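Alkaline phosphatase D (Bacillus subtilis, PDB 2YEQ) hydrolyses phosphate esters as a secreted phosphodiesterase and alkaline phosphatase whose active site holds iron and calcium. Local coordinates at residues A[362-374]-A[391-403]. Residues are numbered along the deposited sequence; the frame is centred on the assembly and turned at random.
With PE5 (3,6,9,12,15,18,21,24-octaoxahexacosan-1-ol), chain C; EDO (1,2-ethanediol), chain B.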
loop_
_atom_site.group_PDB
_atom_site.type_symbol
_atom_site.label_atom_id
_atom_site.label_comp_id
_atom_site.label_asym_id
_atom_site.label_seq_id
_atom_site.Cartn_x
_atom_site.Cartn_y
_atom_site.Cartn_z
ATOM N N VAL A 362 16.277 -11.199 -9.270
ATOM C CA VAL A 362 15.634 -11.587 -8.026
ATOM C C VAL A 362 15.331 -13.100 -8.006
ATOM O O VAL A 362 15.644 -13.787 -7.036
ATOM C CB VAL A 362 14.329 -10.776 -7.771
ATOM C CG1 VAL A 362 13.587 -11.312 -6.520
ATOM C CG2 VAL A 362 14.641 -9.271 -7.631
ATOM N N ILE A 363 14.741 -13.609 -9.076
ATOM C CA ILE A 363 14.414 -15.021 -9.156
ATOM C C ILE A 363 15.676 -15.890 -9.126
ATOM O O ILE A 363 15.704 -16.894 -8.433
ATOM C CB ILE A 363 13.535 -15.330 -10.372
ATOM C CG1 ILE A 363 12.171 -14.642 -10.207
ATOM C CG2 ILE A 363 13.334 -16.847 -10.507
ATOM C CD1 ILE A 363 11.282 -14.708 -11.421
ATOM N N ASN A 364 16.722 -15.492 -9.849
ATOM C CA ASN A 364 17.981 -16.234 -9.853
ATOM C C ASN A 364 18.584 -16.321 -8.485
ATOM O O ASN A 364 19.126 -17.372 -8.100
ATOM C CB ASN A 364 19.014 -15.638 -10.835
ATOM C CG ASN A 364 18.705 -15.977 -12.277
ATOM O OD1 ASN A 364 17.843 -16.798 -12.560
ATOM N ND2 ASN A 364 19.403 -15.321 -13.206
ATOM N N PHE A 365 18.505 -15.231 -7.727
ATOM C CA PHE A 365 19.026 -15.280 -6.380
ATOM C C PHE A 365 18.203 -16.252 -5.507
ATOM O O PHE A 365 18.772 -17.020 -4.723
ATOM C CB PHE A 365 19.057 -13.906 -5.733
ATOM C CG PHE A 365 19.711 -13.911 -4.407
ATOM C CD1 PHE A 365 21.080 -13.873 -4.305
ATOM C CD2 PHE A 365 18.960 -14.052 -3.252
ATOM C CE1 PHE A 365 21.696 -13.918 -3.067
ATOM C CE2 PHE A 365 19.554 -14.105 -2.029
ATOM C CZ PHE A 365 20.929 -14.046 -1.920
ATOM N N ILE A 366 16.880 -16.203 -5.655
ATOM C CA ILE A 366 15.954 -17.061 -4.887
ATOM C C ILE A 366 16.217 -18.558 -5.202
ATOM O O ILE A 366 16.313 -19.378 -4.285
ATOM C CB ILE A 366 14.497 -16.697 -5.204
ATOM C CG1 ILE A 366 14.111 -15.396 -4.508
ATOM C CG2 ILE A 366 13.505 -17.806 -4.802
ATOM C CD1 ILE A 366 12.780 -14.836 -5.049
ATOM N N LYS A 367 16.321 -18.882 -6.496
ATOM C CA LYS A 367 16.784 -20.192 -6.982
ATOM C C LYS A 367 18.094 -20.608 -6.356
ATOM O O LYS A 367 18.212 -21.725 -5.884
ATOM C CB LYS A 367 17.027 -20.152 -8.483
ATOM C CG LYS A 367 15.810 -20.288 -9.318
ATOM C CD LYS A 367 16.143 -20.055 -10.780
ATOM C CE LYS A 367 17.001 -21.169 -11.353
ATOM N NZ LYS A 367 17.260 -20.913 -12.785
ATOM N N SER A 368 19.083 -19.719 -6.372
ATOM C CA SER A 368 20.401 -20.025 -5.823
ATOM C C SER A 368 20.361 -20.425 -4.342
ATOM O O SER A 368 21.231 -21.147 -3.872
ATOM C CB SER A 368 21.378 -18.856 -6.026
ATOM O OG SER A 368 21.400 -17.962 -4.904
ATOM N N LYS A 369 19.377 -19.931 -3.594
ATOM C CA LYS A 369 19.262 -20.288 -2.180
ATOM C C LYS A 369 18.230 -21.387 -1.942
ATOM O O LYS A 369 17.948 -21.740 -0.805
ATOM C CB LYS A 369 18.923 -19.055 -1.356
ATOM C CG LYS A 369 19.956 -17.968 -1.469
ATOM C CD LYS A 369 21.230 -18.361 -0.759
ATOM C CE LYS A 369 22.353 -17.388 -1.031
ATOM N NZ LYS A 369 23.442 -17.575 -0.041
ATOM N N ASN A 370 17.662 -21.902 -3.017
ATOM C CA ASN A 370 16.716 -22.991 -2.953
ATOM C C ASN A 370 15.453 -22.691 -2.141
ATOM O O ASN A 370 14.902 -23.589 -1.505
ATOM C CB ASN A 370 17.405 -24.259 -2.410
ATOM C CG ASN A 370 16.682 -25.520 -2.806
ATOM O OD1 ASN A 370 16.038 -25.579 -3.853
ATOM N ND2 ASN A 370 16.764 -26.539 -1.957
ATOM N N LEU A 371 14.980 -21.445 -2.181
ATOM C CA LEU A 371 13.821 -21.049 -1.370
ATOM C C LEU A 371 12.528 -21.531 -1.998
ATOM O O LEU A 371 12.350 -21.515 -3.223
ATOM C CB LEU A 371 13.776 -19.525 -1.176
ATOM C CG LEU A 371 14.993 -18.856 -0.549
ATOM C CD1 LEU A 371 14.754 -17.343 -0.436
ATOM C CD2 LEU A 371 15.322 -19.445 0.813
ATOM N N ASN A 372 11.580 -21.953 -1.172
ATOM C CA ASN A 372 10.219 -22.166 -1.686
ATOM C C ASN A 372 9.140 -21.540 -0.797
ATOM O O ASN A 372 7.940 -21.858 -0.897
ATOM C CB ASN A 372 9.963 -23.639 -1.912
ATOM C CG ASN A 372 9.715 -24.390 -0.624
ATOM O OD1 ASN A 372 10.103 -23.954 0.470
ATOM N ND2 ASN A 372 9.056 -25.530 -0.743
ATOM N N ASN A 373 9.578 -20.573 -0.008
ATOM C CA ASN A 373 8.735 -19.893 0.980
ATOM C C ASN A 373 8.559 -18.360 0.753
ATOM O O ASN A 373 8.462 -17.572 1.718
ATOM C CB ASN A 373 9.334 -20.162 2.345
ATOM C CG ASN A 373 10.642 -19.475 2.548
ATOM O OD1 ASN A 373 11.260 -18.957 1.604
ATOM N ND2 ASN A 373 11.092 -19.467 3.772
ATOM N N VAL A 374 8.509 -17.959 -0.515
ATOM C CA VAL A 374 8.504 -16.549 -0.893
ATOM C C VAL A 374 7.097 -16.150 -1.246
ATOM O O VAL A 374 6.474 -16.727 -2.134
ATOM C CB VAL A 374 9.418 -16.262 -2.117
ATOM C CG1 VAL A 374 9.302 -14.750 -2.550
ATOM C CG2 VAL A 374 10.865 -16.645 -1.797
ATOM N N VAL A 391 10.017 -21.043 -10.797
ATOM C CA VAL A 391 11.418 -20.612 -10.983
ATOM C C VAL A 391 11.744 -20.248 -12.434
ATOM O O VAL A 391 12.681 -19.499 -12.679
ATOM C CB VAL A 391 12.455 -21.616 -10.450
ATOM C CG1 VAL A 391 12.314 -21.735 -8.946
ATOM C CG2 VAL A 391 12.356 -23.001 -11.165
ATOM N N ASP A 392 10.956 -20.762 -13.368
ATOM C CA ASP A 392 11.003 -20.332 -14.747
ATOM C C ASP A 392 9.595 -19.924 -15.107
ATOM O O ASP A 392 8.694 -20.761 -15.149
ATOM C CB ASP A 392 11.489 -21.475 -15.652
ATOM C CG ASP A 392 11.762 -21.013 -17.070
ATOM O OD1 ASP A 392 10.946 -20.252 -17.608
ATOM O OD2 ASP A 392 12.796 -21.417 -17.635
ATOM N N PHE A 393 9.415 -18.632 -15.389
ATOM C CA PHE A 393 8.090 -18.060 -15.623
ATOM C C PHE A 393 7.396 -18.550 -16.873
ATOM O O PHE A 393 6.209 -18.290 -17.044
ATOM C CB PHE A 393 8.171 -16.513 -15.639
ATOM C CG PHE A 393 8.031 -15.879 -14.267
ATOM C CD1 PHE A 393 8.275 -16.606 -13.117
ATOM C CD2 PHE A 393 7.632 -14.553 -14.140
ATOM C CE1 PHE A 393 8.144 -16.033 -11.868
ATOM C CE2 PHE A 393 7.493 -13.976 -12.895
ATOM C CZ PHE A 393 7.747 -14.715 -11.756
ATOM N N GLU A 394 8.125 -19.256 -17.738
ATOM C CA GLU A 394 7.560 -19.830 -18.958
ATOM C C GLU A 394 7.174 -21.319 -18.803
ATOM O O GLU A 394 6.523 -21.879 -19.672
ATOM C CB GLU A 394 8.567 -19.661 -20.104
ATOM C CG GLU A 394 8.966 -18.210 -20.393
ATOM C CD GLU A 394 8.287 -17.663 -21.618
ATOM O OE1 GLU A 394 8.794 -17.942 -22.731
ATOM O OE2 GLU A 394 7.245 -16.977 -21.462
ATOM N N LYS A 395 7.550 -21.945 -17.691
ATOM C CA LYS A 395 7.327 -23.384 -17.492
ATOM C C LYS A 395 6.502 -23.685 -16.238
ATOM O O LYS A 395 6.997 -23.566 -15.098
ATOM C CB LYS A 395 8.656 -24.116 -17.353
ATOM C CG LYS A 395 9.594 -24.028 -18.523
ATOM C CD LYS A 395 10.987 -24.579 -18.157
ATOM C CE LYS A 395 10.964 -26.056 -17.843
ATOM N NZ LYS A 395 12.348 -26.604 -17.800
ATOM N N THR A 396 5.264 -24.109 -16.433
ATOM C CA THR A 396 4.460 -24.572 -15.305
ATOM C C THR A 396 4.987 -25.878 -14.710
ATOM O O THR A 396 4.658 -26.225 -13.581
ATOM C CB THR A 396 2.987 -24.733 -15.677
ATOM O OG1 THR A 396 2.879 -25.498 -16.871
ATOM C CG2 THR A 396 2.334 -23.372 -15.898
ATOM N N SER A 397 5.825 -26.594 -15.449
ATOM C CA SER A 397 6.488 -27.762 -14.906
ATOM C C SER A 397 7.636 -27.402 -13.963
ATOM O O SER A 397 8.108 -28.252 -13.221
ATOM C CB SER A 397 6.998 -28.651 -16.048
ATOM O OG SER A 397 7.999 -28.001 -16.815
ATOM N N SER A 398 8.126 -26.161 -13.990
ATOM C CA SER A 398 9.269 -25.805 -13.144
ATOM C C SER A 398 8.837 -25.727 -11.671
ATOM O O SER A 398 7.668 -25.643 -11.343
ATOM C CB SER A 398 9.907 -24.464 -13.560
ATOM O OG SER A 398 8.896 -23.480 -13.728
ATOM N N LYS A 399 9.817 -25.752 -10.796
ATOM C CA LYS A 399 9.583 -25.720 -9.381
ATOM C C LYS A 399 8.881 -24.408 -8.916
ATOM O O LYS A 399 9.238 -23.293 -9.328
ATOM C CB LYS A 399 10.924 -25.858 -8.681
ATOM C CG LYS A 399 10.795 -26.108 -7.196
ATOM C CD LYS A 399 11.930 -25.488 -6.424
ATOM C CE LYS A 399 11.657 -25.538 -4.922
ATOM N NZ LYS A 399 12.906 -25.674 -4.134
ATOM N N ILE A 400 7.892 -24.563 -8.045
ATOM C CA ILE A 400 7.195 -23.427 -7.446
ATOM C C ILE A 400 8.000 -22.906 -6.264
ATOM O O ILE A 400 8.279 -23.639 -5.313
ATOM C CB ILE A 400 5.786 -23.794 -7.051
ATOM C CG1 ILE A 400 4.960 -24.018 -8.311
ATOM C CG2 ILE A 400 5.140 -22.683 -6.162
ATOM C CD1 ILE A 400 3.559 -24.535 -8.063
ATOM N N PHE A 401 8.448 -21.648 -6.342
ATOM C CA PHE A 401 9.210 -21.070 -5.251
ATOM C C PHE A 401 8.314 -20.244 -4.315
ATOM O O PHE A 401 8.747 -19.816 -3.247
ATOM C CB PHE A 401 10.432 -20.262 -5.746
ATOM C CG PHE A 401 10.101 -18.956 -6.421
ATOM C CD1 PHE A 401 9.938 -17.794 -5.677
ATOM C CD2 PHE A 401 10.021 -18.876 -7.802
ATOM C CE1 PHE A 401 9.677 -16.583 -6.301
ATOM C CE2 PHE A 401 9.766 -17.672 -8.434
ATOM C CZ PHE A 401 9.575 -16.523 -7.685
ATOM N N GLY A 402 7.080 -20.017 -4.708
ATOM C CA GLY A 402 6.199 -19.207 -3.873
ATOM C C GLY A 402 4.907 -18.853 -4.524
ATOM O O GLY A 402 4.465 -19.513 -5.459
ATOM N N ALA A 403 4.303 -17.769 -4.046
ATOM C CA ALA A 403 3.017 -17.306 -4.539
ATOM C C ALA A 403 2.948 -15.775 -4.499
ATOM O O ALA A 403 3.635 -15.153 -3.697
ATOM C CB ALA A 403 1.877 -17.870 -3.683
HETATM O O1 PE5 C . 23.162 -18.485 2.757
HETATM C C1 PE5 C . 23.308 -19.905 2.698
HETATM C C2 PE5 C . 24.240 -20.317 1.563
HETATM O O2 PE5 C . 23.469 -20.827 0.469
HETATM C C3 PE5 C . 24.263 -21.353 -0.601
HETATM C C4 PE5 C . 24.897 -20.230 -1.406
HETATM O O3 PE5 C . 24.703 -20.492 -2.791
HETATM C C5 PE5 C . 24.105 -19.448 -3.565
HETATM C C6 PE5 C . 25.094 -18.331 -3.887
HETATM O O4 PE5 C . 24.696 -17.092 -3.284
HETATM C C7 PE5 C . 25.642 -16.603 -2.322
HETATM C C8 PE5 C . 25.277 -15.197 -1.856
HETATM O O5 PE5 C . 24.815 -15.236 -0.507
HETATM C C1 EDO B . 3.766 -20.066 -17.476
HETATM O O1 EDO B . 2.776 -19.185 -18.051
HETATM C C2 EDO B . 3.599 -20.327 -15.978
HETATM O O2 EDO B . 4.621 -19.741 -15.131
HETATM O O HOH W 1 15.220 -20.508 -14.046
#
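The Phe401 ring is touched by Ile363, Ile366 and Val374, with CB of Val374 at its edge. Its own CB meets the carbonyl O of Leu371 at 3.4 Å; CG, set between the backbone N and the carbonyl carbon (chi1 71°), places the ring where it meets the helix residues Ile366 and Ile363. CD1 lies 3.7 Å from CG2 of Ile366, CE1 meets CD1 of Ile366, and CZ ends 4.1 Å from CG1 of Ile363. Further along, CD1 of Ile363 sits over one face of the Phe393 ring, a CH-pi contact 3.8 Å from the centroid. Helix 356-368 thus packs beside the sheet whose strands 374-378 and 400-406 run parallel: Val374 N donates weakly to Phe401 O, and Ala403 N to Val374 O at 3.1 Å, while Phe401 and Gly402 form a classic beta bulge opposite Leu389. A Schellman motif at Asn370 ends the helix, and Asn370 OD1 receives a weak bond from Lys399 NZ. Away from 391-403, Lys369 NZ is held by a polyether chain, 2.8 Å from PE5 O5; a leucine here would probably leave O1, O5 and the weakly bound O2 without the ammonium donor they share, and the chain more loosely held.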